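Local structure of escJ (Escherichia coli, 1YJ7) at residues 87-90 against 91-95; 143-146 against 147-150; 64-67 against 68-71. The protein is a lipoprotein of the YscJ family that probably forms part of the molecular platform on which the type III secretion system is assembled. The protein carries 3 engineered substitutions. All coordinates share one frame; numbering follows the deposited sequence.

Contact 1: 87-90 against 91-95; sequences INYL and KEQDI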
ATOM      1  N   ILE D  87       6.956 -13.522 -28.481  1.00 19.31           N
ATOM      2  CA  ILE D  87       8.107 -13.568 -29.386  1.00 19.44           C
ATOM      3  C   ILE D  87       9.291 -12.771 -28.806  1.00 18.01           C
ATOM      4  O   ILE D  87      10.437 -13.206 -28.882  1.00 16.30           O
ATOM      5  CB  ILE D  87       7.713 -13.024 -30.795  1.00 20.42           C
ATOM      6  CG1 ILE D  87       6.774 -14.011 -31.517  1.00 23.91           C
ATOM      7  CG2 ILE D  87       8.941 -12.701 -31.629  1.00 21.39           C
ATOM      8  CD1 ILE D  87       7.427 -15.308 -31.962  1.00 26.90           C
ATOM      9  N   ASN D  88       9.010 -11.597 -28.246  1.00 17.04           N
ATOM     10  CA  ASN D  88      10.041 -10.768 -27.626  1.00 16.90           C
ATOM     11  C   ASN D  88      10.675 -11.477 -26.445  1.00 16.02           C
ATOM     12  O   ASN D  88      11.880 -11.421 -26.260  1.00 15.25           O
ATOM     13  CB  ASN D  88       9.421  -9.453 -27.126  1.00 17.10           C
ATOM     14  CG  ASN D  88      10.447  -8.433 -26.728  1.00 19.45           C
ATOM     15  OD1 ASN D  88      11.211  -7.954 -27.573  1.00 23.87           O
ATOM     16  ND2 ASN D  88      10.457  -8.047 -25.425  1.00 21.48           N
ATOM     17  N   TYR D  89       9.843 -12.131 -25.647  1.00 15.86           N
ATOM     18  CA  TYR D  89      10.296 -12.841 -24.453  1.00 16.02           C
ATOM     19  C   TYR D  89      11.185 -14.012 -24.839  1.00 15.76           C
ATOM     20  O   TYR D  89      12.258 -14.219 -24.256  1.00 14.69           O
ATOM     21  CB  TYR D  89       9.083 -13.317 -23.657  1.00 16.68           C
ATOM     22  CG  TYR D  89       9.380 -14.290 -22.550  1.00 16.76           C
ATOM     23  CD1 TYR D  89       9.977 -13.864 -21.358  1.00 19.40           C
ATOM     24  CD2 TYR D  89       9.046 -15.629 -22.671  1.00 19.32           C
ATOM     25  CE1 TYR D  89      10.243 -14.756 -20.332  1.00 19.64           C
ATOM     26  CE2 TYR D  89       9.292 -16.526 -21.645  1.00 19.26           C
ATOM     27  CZ  TYR D  89       9.894 -16.078 -20.482  1.00 20.90           C
ATOM     28  OH  TYR D  89      10.143 -16.968 -19.459  1.00 23.37           O
ATOM     29  N   LEU D  90      10.765 -14.765 -25.850  1.00 14.39           N
ATOM     30  CA  LEU D  90      11.619 -15.825 -26.386  1.00 15.16           C
ATOM     31  C   LEU D  90      12.983 -15.318 -26.831  1.00 13.92           C
ATOM     32  O   LEU D  90      13.995 -15.968 -26.558  1.00 13.11           O
ATOM     33  CB  LEU D  90      10.937 -16.552 -27.547  1.00 15.72           C
ATOM     34  CG  LEU D  90      11.712 -17.712 -28.174  1.00 21.00           C
ATOM     35  CD1 LEU D  90      11.838 -18.845 -27.194  1.00 24.52           C
ATOM     36  CD2 LEU D  90      11.025 -18.179 -29.472  1.00 25.10           C
ATOM     37  N   LYS D  91      13.030 -14.189 -27.537  1.00 12.95           N
ATOM     38  CA  LYS D  91      14.291 -13.610 -27.941  1.00 13.03           C
ATOM     39  C   LYS D  91      15.135 -13.208 -26.730  1.00 12.40           C
ATOM     40  O   LYS D  91      16.323 -13.495 -26.686  1.00 11.95           O
ATOM     41  CB  LYS D  91      14.095 -12.402 -28.862  1.00 13.37           C
ATOM     42  CG  LYS D  91      15.400 -11.776 -29.377  1.00 15.01           C
ATOM     43  CD  LYS D  91      16.269 -12.739 -30.244  1.00 16.44           C
ATOM     44  CE  LYS D  91      15.590 -13.123 -31.551  1.00 17.64           C
ATOM     45  NZ  LYS D  91      16.523 -13.845 -32.501  1.00 14.46           N
ATOM     46  N   GLU D  92      14.523 -12.553 -25.752  1.00 12.50           N
ATOM     47  CA  GLU D  92      15.251 -12.189 -24.530  1.00 12.29           C
ATOM     48  C   GLU D  92      15.885 -13.425 -23.872  1.00 12.58           C
ATOM     49  O   GLU D  92      17.063 -13.395 -23.456  1.00 13.12           O
ATOM     50  CB  GLU D  92      14.299 -11.524 -23.526  1.00 13.10           C
ATOM     51  CG  GLU D  92      13.918 -10.104 -23.903  1.00 13.36           C
ATOM     52  CD  GLU D  92      12.796  -9.552 -23.035  1.00 16.83           C
ATOM     53  OE1 GLU D  92      12.488  -8.354 -23.190  1.00 15.02           O
ATOM     54  OE2 GLU D  92      12.247 -10.314 -22.190  1.00 16.85           O
ATOM     55  N   GLN D  93      15.107 -14.495 -23.783  1.00 13.24           N
ATOM     56  CA  GLN D  93      15.562 -15.752 -23.183  1.00 13.41           C
ATOM     57  C   GLN D  93      16.666 -16.403 -23.992  1.00 13.63           C
ATOM     58  O   GLN D  93      17.633 -16.918 -23.418  1.00 13.38           O
ATOM     59  CB  GLN D  93      14.371 -16.685 -22.985  1.00 14.49           C
ATOM     60  CG  GLN D  93      13.374 -16.152 -21.941  1.00 15.21           C
ATOM     61  CD  GLN D  93      13.877 -16.283 -20.504  1.00 17.47           C
ATOM     62  OE1 GLN D  93      13.963 -15.289 -19.764  1.00 22.16           O
ATOM     63  NE2 GLN D  93      14.190 -17.485 -20.106  1.00 12.66           N
ATOM     64  N   ASP D  94      16.549 -16.357 -25.325  1.00 13.26           N
ATOM     65  CA  ASP D  94      17.578 -16.886 -26.205  1.00 13.37           C
ATOM     66  C   ASP D  94      18.903 -16.137 -26.032  1.00 12.92           C
ATOM     67  O   ASP D  94      19.975 -16.738 -26.037  1.00 11.34           O
ATOM     68  CB  ASP D  94      17.163 -16.749 -27.678  1.00 14.15           C
ATOM     69  CG  ASP D  94      16.065 -17.712 -28.100  1.00 16.45           C
ATOM     70  OD1 ASP D  94      15.717 -18.677 -27.363  1.00 15.71           O
ATOM     71  OD2 ASP D  94      15.508 -17.568 -29.221  1.00 16.63           O
ATOM     72  N   ILE D  95      18.837 -14.817 -25.873  1.00 11.92           N
ATOM     73  CA  ILE D  95      20.048 -14.018 -25.697  1.00 11.55           C
ATOM     74  C   ILE D  95      20.665 -14.271 -24.322  1.00 12.17           C
ATOM     75  O   ILE D  95      21.872 -14.419 -24.204  1.00 11.85           O
ATOM     76  CB  ILE D  95      19.769 -12.508 -25.943  1.00 12.08           C
ATOM     77  CG1 ILE D  95      19.362 -12.299 -27.418  1.00 11.40           C
ATOM     78  CG2 ILE D  95      20.981 -11.716 -25.609  1.00 12.23           C
ATOM     79  CD1 ILE D  95      18.817 -10.861 -27.678  1.00 12.61           C
TER
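Gln93 lays its CG over one face of the Tyr89 ring, one helical turn back. The atom sits 3.9 Å from the ring centroid and 17° off the ring normal, a CH-pi contact shifted a little toward the rim. Gln93 bends at chi2 (-74°), which lays its amide alongside CE1 and the hydroxyl end of the tyrosine, its plane only 20° from that of the ring; Gln93 OE1 lies 3.8 Å from Tyr89 CE1. The backbone beneath ties the same two residues, with Gln93 N donating to Tyr89 O at 2.9 Å. On the neighbouring strip of the helix, Asn88 ND2 comes to 3.0 Å from Glu92 OE1, and here the amide and carboxylate planes are steeply inclined to each other. Both groups face strand 105-113: OE1 accepts a hydrogen bond from Leu112 N, while ND2 gives a weak one to Leu112 O. Helix 80-99 opens the alpha-beta-beta-alpha-beta domain, the arrangement of a ring-building motif, and rests with helix 140-150 against its three-stranded sheet. Glu92 is buried in that interface, its chain extended beyond CG to reach the strand. Leu90 and Asp94 meet more loosely on the outer side, where Leu90 CD1 lies 3.9 Å from Asp94 OD1, an oxygen with a long, weak ion pair to Arg97. Lys91 reaches toward helix 140-150: its chain bends at chi2 and chi3, and NZ donates to Ser150 O. Ile95 packs beyond it on Val110, Val147 and Val151.

Contact 2: 143-146 against 147-150; sequences IKNL and VKNS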
ATOM      1  N   ILE D 143      29.916  -8.686 -26.175  1.00 13.55           N
ATOM      2  CA  ILE D 143      28.534  -8.827 -25.729  1.00 13.32           C
ATOM      3  C   ILE D 143      27.593  -7.940 -26.521  1.00 13.25           C
ATOM      4  O   ILE D 143      26.548  -8.374 -26.968  1.00 13.25           O
ATOM      5  CB  ILE D 143      28.437  -8.560 -24.212  1.00 13.52           C
ATOM      6  CG1 ILE D 143      29.112  -9.698 -23.439  1.00 13.01           C
ATOM      7  CG2 ILE D 143      26.981  -8.379 -23.792  1.00 13.35           C
ATOM      8  CD1 ILE D 143      29.439  -9.365 -22.010  1.00 15.29           C
ATOM      9  N   LYS D 144      27.970  -6.678 -26.714  1.00 13.88           N
ATOM     10  CA  LYS D 144      27.120  -5.763 -27.440  1.00 14.55           C
ATOM     11  C   LYS D 144      26.937  -6.230 -28.883  1.00 14.55           C
ATOM     12  O   LYS D 144      25.846  -6.180 -29.402  1.00 14.58           O
ATOM     13  CB  LYS D 144      27.710  -4.364 -27.425  1.00 15.41           C
ATOM     14  CG  LYS D 144      27.552  -3.674 -26.131  1.00 17.61           C
ATOM     15  CD  LYS D 144      27.775  -2.162 -26.291  1.00 22.69           C
ATOM     16  CE  LYS D 144      27.563  -1.457 -24.979  1.00 25.10           C
ATOM     17  NZ  LYS D 144      28.158  -0.082 -25.013  1.00 27.72           N
ATOM     18  N   ASN D 145      28.004  -6.717 -29.498  1.00 14.32           N
ATOM     19  CA  ASN D 145      27.921  -7.185 -30.875  1.00 15.34           C
ATOM     20  C   ASN D 145      27.041  -8.442 -31.001  1.00 14.82           C
ATOM     21  O   ASN D 145      26.260  -8.554 -31.953  1.00 15.26           O
ATOM     22  CB  ASN D 145      29.312  -7.435 -31.458  1.00 16.05           C
ATOM     23  CG  ASN D 145      30.014  -6.155 -31.899  1.00 19.79           C
ATOM     24  OD1 ASN D 145      29.375  -5.204 -32.342  1.00 24.45           O
ATOM     25  ND2 ASN D 145      31.344  -6.141 -31.792  1.00 24.32           N
ATOM     26  N   LEU D 146      27.136  -9.365 -30.046  1.00 13.39           N
ATOM     27  CA  LEU D 146      26.245 -10.526 -30.009  1.00 13.19           C
ATOM     28  C   LEU D 146      24.761 -10.139 -29.867  1.00 13.32           C
ATOM     29  O   LEU D 146      23.909 -10.633 -30.599  1.00 14.47           O
ATOM     30  CB  LEU D 146      26.654 -11.490 -28.896  1.00 13.09           C
ATOM     31  CG  LEU D 146      28.022 -12.172 -29.069  1.00 14.14           C
ATOM     32  CD1 LEU D 146      28.491 -12.774 -27.775  1.00 14.87           C
ATOM     33  CD2 LEU D 146      27.964 -13.232 -30.164  1.00 13.62           C
ATOM     34  N   VAL D 147      24.460  -9.213 -28.959  1.00 12.65           N
ATOM     35  CA  VAL D 147      23.105  -8.739 -28.772  1.00 12.63           C
ATOM     36  C   VAL D 147      22.615  -8.017 -30.028  1.00 12.52           C
ATOM     37  O   VAL D 147      21.515  -8.275 -30.491  1.00 13.84           O
ATOM     38  CB  VAL D 147      23.008  -7.824 -27.532  1.00 12.46           C
ATOM     39  CG1 VAL D 147      21.629  -7.226 -27.416  1.00 13.70           C
ATOM     40  CG2 VAL D 147      23.336  -8.633 -26.268  1.00 12.61           C
ATOM     41  N   LYS D 148      23.451  -7.155 -30.584  1.00 13.71           N
ATOM     42  CA  LYS D 148      23.102  -6.393 -31.782  1.00 14.77           C
ATOM     43  C   LYS D 148      22.630  -7.310 -32.894  1.00 15.31           C
ATOM     44  O   LYS D 148      21.593  -7.079 -33.489  1.00 16.39           O
ATOM     45  CB  LYS D 148      24.312  -5.601 -32.247  1.00 16.06           C
ATOM     46  CG  LYS D 148      24.066  -4.739 -33.496  1.00 20.84           C
ATOM     47  CD  LYS D 148      25.356  -4.347 -34.148  1.00 25.78           C
ATOM     48  CE  LYS D 148      25.100  -3.428 -35.353  1.00 29.80           C
ATOM     49  NZ  LYS D 148      24.484  -4.168 -36.474  1.00 32.79           N
ATOM     50  N   ASN D 149      23.396  -8.364 -33.152  1.00 15.35           N
ATOM     51  CA  ASN D 149      23.123  -9.221 -34.300  1.00 16.19           C
ATOM     52  C   ASN D 149      22.110 -10.321 -34.034  1.00 16.41           C
ATOM     53  O   ASN D 149      21.761 -11.065 -34.950  1.00 17.03           O
ATOM     54  CB  ASN D 149      24.439  -9.734 -34.880  1.00 16.54           C
ATOM     55  CG  ASN D 149      25.172  -8.648 -35.658  1.00 19.76           C
ATOM     56  OD1 ASN D 149      24.591  -7.996 -36.497  1.00 22.97           O
ATOM     57  ND2 ASN D 149      26.416  -8.418 -35.325  1.00 25.04           N
ATOM     58  N   SER D 150      21.587 -10.379 -32.807  1.00 16.10           N
ATOM     59  CA  SER D 150      20.503 -11.291 -32.459  1.00 16.66           C
ATOM     60  C   SER D 150      19.118 -10.776 -32.758  1.00 17.68           C
ATOM     61  O   SER D 150      18.191 -11.569 -32.814  1.00 17.49           O
ATOM     62  CB  SER D 150      20.539 -11.649 -30.966  1.00 16.37           C
ATOM     63  OG  SER D 150      21.707 -12.366 -30.648  1.00 17.94           O
TER
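Ile143 to Val147, Lys144 to Lys148 and Asn145 to Asn149 are joined by successive i to i+4 backbone bonds, of which Val147 N to Ile143 O (3.0 Å) is the straightest, at 168°. The turns belong to helix 140-150, the crossover helix of a beta-alpha-beta unit whose parallel strands are 123-130 and 159-165. On the buried side Val147 puts CG2 beside its own backbone N, with CG1 anti to it (chi1 175°), and this brings CG2 to 3.3 Å from Ile143 O and 4.4 Å from Ile143 CG2. That apolar strip faces inward: Val147 lies on Ala124 and Val126 of the sheet and on Ile95 of helix 80-99, and Ile143 reaches Leu99 of the same helix. Lys144 and Lys148 lie along the flank toward strand 159-165, touching Val161 and Ile159. Lys148 CB is 3.3 Å from Lys144 O, while the remainder of its chain leads away. Ser150 N bonds to Val147 O, three residues back, and Ser150 OG donates to Leu146 O at 2.8 Å, tilted 33° from the carbonyl plane.

Contact 3: 64-67 against 68-71; sequences FADI and EVIF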
ATOM      1  N   PHE D  64       8.599 -12.224  -9.694  1.00 25.95           N
ATOM      2  CA  PHE D  64       7.967 -11.215 -10.534  1.00 24.65           C
ATOM      3  C   PHE D  64       6.992 -11.876 -11.507  1.00 24.62           C
ATOM      4  O   PHE D  64       6.977 -13.095 -11.638  1.00 24.47           O
ATOM      5  CB  PHE D  64       9.035 -10.406 -11.267  1.00 23.89           C
ATOM      6  CG  PHE D  64      10.034  -9.805 -10.351  1.00 22.17           C
ATOM      7  CD1 PHE D  64      11.140 -10.531  -9.960  1.00 22.08           C
ATOM      8  CD2 PHE D  64       9.846  -8.535  -9.825  1.00 21.90           C
ATOM      9  CE1 PHE D  64      12.073  -9.984  -9.075  1.00 22.37           C
ATOM     10  CE2 PHE D  64      10.786  -7.984  -8.936  1.00 21.89           C
ATOM     11  CZ  PHE D  64      11.884  -8.714  -8.580  1.00 20.64           C
ATOM     12  N   ALA D  65       6.189 -11.069 -12.189  1.00 24.87           N
ATOM     13  CA  ALA D  65       5.132 -11.602 -13.057  1.00 25.59           C
ATOM     14  C   ALA D  65       5.700 -12.504 -14.140  1.00 26.10           C
ATOM     15  O   ALA D  65       6.742 -12.216 -14.744  1.00 25.72           O
ATOM     16  CB  ALA D  65       4.328 -10.483 -13.681  1.00 25.74           C
ATOM     17  N   ASP D  66       4.993 -13.604 -14.367  1.00 26.06           N
ATOM     18  CA  ASP D  66       5.346 -14.590 -15.359  1.00 26.78           C
ATOM     19  C   ASP D  66       4.479 -14.293 -16.581  1.00 26.10           C
ATOM     20  O   ASP D  66       3.268 -14.196 -16.470  1.00 26.18           O
ATOM     21  CB  ASP D  66       5.047 -15.981 -14.788  1.00 27.15           C
ATOM     22  CG  ASP D  66       5.410 -17.116 -15.736  1.00 30.06           C
ATOM     23  OD1 ASP D  66       5.320 -18.282 -15.281  1.00 33.45           O
ATOM     24  OD2 ASP D  66       5.768 -16.970 -16.923  1.00 30.62           O
ATOM     25  N   ILE D  67       5.098 -14.138 -17.743  1.00 25.48           N
ATOM     26  CA  ILE D  67       4.346 -13.872 -18.972  1.00 25.48           C
ATOM     27  C   ILE D  67       3.301 -14.959 -19.257  1.00 26.39           C
ATOM     28  O   ILE D  67       2.247 -14.671 -19.799  1.00 25.84           O
ATOM     29  CB  ILE D  67       5.307 -13.709 -20.174  1.00 24.73           C
ATOM     30  CG1 ILE D  67       4.554 -13.246 -21.418  1.00 24.13           C
ATOM     31  CG2 ILE D  67       6.112 -14.988 -20.436  1.00 24.75           C
ATOM     32  CD1 ILE D  67       5.496 -12.756 -22.520  1.00 23.49           C
ATOM     33  N   GLU D  68       3.598 -16.197 -18.885  1.00 28.02           N
ATOM     34  CA  GLU D  68       2.679 -17.313 -19.133  1.00 30.04           C
ATOM     35  C   GLU D  68       1.473 -17.315 -18.191  1.00 30.87           C
ATOM     36  O   GLU D  68       0.489 -18.021 -18.443  1.00 30.83           O
ATOM     37  CB  GLU D  68       3.433 -18.648 -19.046  1.00 30.52           C
ATOM     38  CG  GLU D  68       4.433 -18.856 -20.172  1.00 32.99           C
ATOM     39  CD  GLU D  68       3.769 -18.923 -21.532  1.00 36.50           C
ATOM     40  OE1 GLU D  68       3.937 -17.977 -22.341  1.00 38.95           O
ATOM     41  OE2 GLU D  68       3.058 -19.916 -21.787  1.00 40.20           O
ATOM     42  N   VAL D  69       1.558 -16.548 -17.108  1.00 31.72           N
ATOM     43  CA  VAL D  69       0.418 -16.328 -16.220  1.00 32.79           C
ATOM     44  C   VAL D  69      -0.414 -15.131 -16.678  1.00 33.12           C
ATOM     45  O   VAL D  69      -1.637 -15.227 -16.744  1.00 34.21           O
ATOM     46  CB  VAL D  69       0.878 -16.122 -14.762  1.00 33.07           C
ATOM     47  CG1 VAL D  69      -0.312 -15.774 -13.854  1.00 34.04           C
ATOM     48  CG2 VAL D  69       1.599 -17.363 -14.261  1.00 33.44           C
ATOM     49  N   ILE D  70       0.240 -14.013 -16.992  1.00 32.98           N
ATOM     50  CA  ILE D  70      -0.439 -12.820 -17.515  1.00 33.52           C
ATOM     51  C   ILE D  70      -1.165 -13.115 -18.839  1.00 33.83           C
ATOM     52  O   ILE D  70      -2.266 -12.619 -19.065  1.00 33.58           O
ATOM     53  CB  ILE D  70       0.566 -11.639 -17.699  1.00 33.42           C
ATOM     54  CG1 ILE D  70       1.238 -11.262 -16.369  1.00 33.75           C
ATOM     55  CG2 ILE D  70      -0.123 -10.414 -18.307  1.00 33.99           C
ATOM     56  CD1 ILE D  70       0.280 -11.165 -15.176  1.00 35.40           C
ATOM     57  N   PHE D  71      -0.544 -13.932 -19.691  1.00 34.24           N
ATOM     58  CA  PHE D  71      -1.094 -14.303 -20.999  1.00 34.87           C
ATOM     59  C   PHE D  71      -1.065 -15.836 -21.152  1.00 35.94           C
ATOM     60  O   PHE D  71      -0.205 -16.373 -21.853  1.00 36.26           O
ATOM     61  CB  PHE D  71      -0.271 -13.675 -22.128  1.00 34.62           C
ATOM     62  CG  PHE D  71      -0.272 -12.170 -22.147  1.00 34.19           C
ATOM     63  CD1 PHE D  71       0.927 -11.465 -22.159  1.00 33.66           C
ATOM     64  CD2 PHE D  71      -1.464 -11.457 -22.189  1.00 34.53           C
ATOM     65  CE1 PHE D  71       0.938 -10.084 -22.192  1.00 34.65           C
ATOM     66  CE2 PHE D  71      -1.462 -10.074 -22.218  1.00 34.14           C
ATOM     67  CZ  PHE D  71      -0.262  -9.384 -22.219  1.00 34.89           C
TER
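A single helical turn, 67-70, interrupts the long connection between the two alpha/beta domains of the chain, and Asp66 is its N-cap. Asp66 OD2 accepts from Glu68 N at 3.0 Å. With chi1 at -179°, CG stands opposite the aspartate's own N and the carboxylate is carried beside the start of the turn, where the N-H meets OD2 from above the carboxylate plane. The same residue also holds the turn through its main chain. Its carbonyl oxygen takes two donors from different directions: Ile70 N lies 3.1 Å from Asp66 O, nearly along the C=O axis, whereas Val69 N lies 3.0 Å from Asp66 O but well above the carbonyl plane, with a bent N-H...O angle of 141°. Apolar contacts lie beside the cap. Val69 CG2 comes across the aspartate, 3.8 Å from Asp66 CB, and Ile70 CG1 reaches Ala65 CB at 4.2 Å. One further bond, Phe71 N to Ile67 O at 2.9 Å, is made as Phe71 leaves helical geometry. Ile67 and Phe71 also meet through their side chains: Ile67 CG1 lies at the ring edge, near its plane, 4.1 Å from Phe71 CD1, while Ile70 CG2 sits over the centre of one face. Ile67 is buried against Lys86 and Tyr89 of helix 80-99, and Phe71 O accepts from Lys86 NZ, so the turn is fastened to the helix that opens the second domain. A second subunit touches both ends of the turn: Arg97 NH2 of that subunit donates to Ala65 O, and its Glu83 packs on Phe71.

How the contacts relate
From the N terminus, the first alpha/beta domain ends in a long linker, and contact 3 closes a single helical turn within it. Contact 1 follows on helix 80-99 and contact 2 on helix 140-150; the three lie in series, none nested in or crossing another. Helix 80-99 is the common element. Tyr89 CE2 packs on Ile67 CG2 at 3.7 Å, bringing the linker turn against it, while Ile95 CG2 meets Val147 CG2 at 3.9 Å and joins it to the crossover helix. Contacts 2 and 3 do not touch, their nearest atoms being about 16 Å apart; contact 1 touches both, its helix lying between the linker turn and the crossover helix.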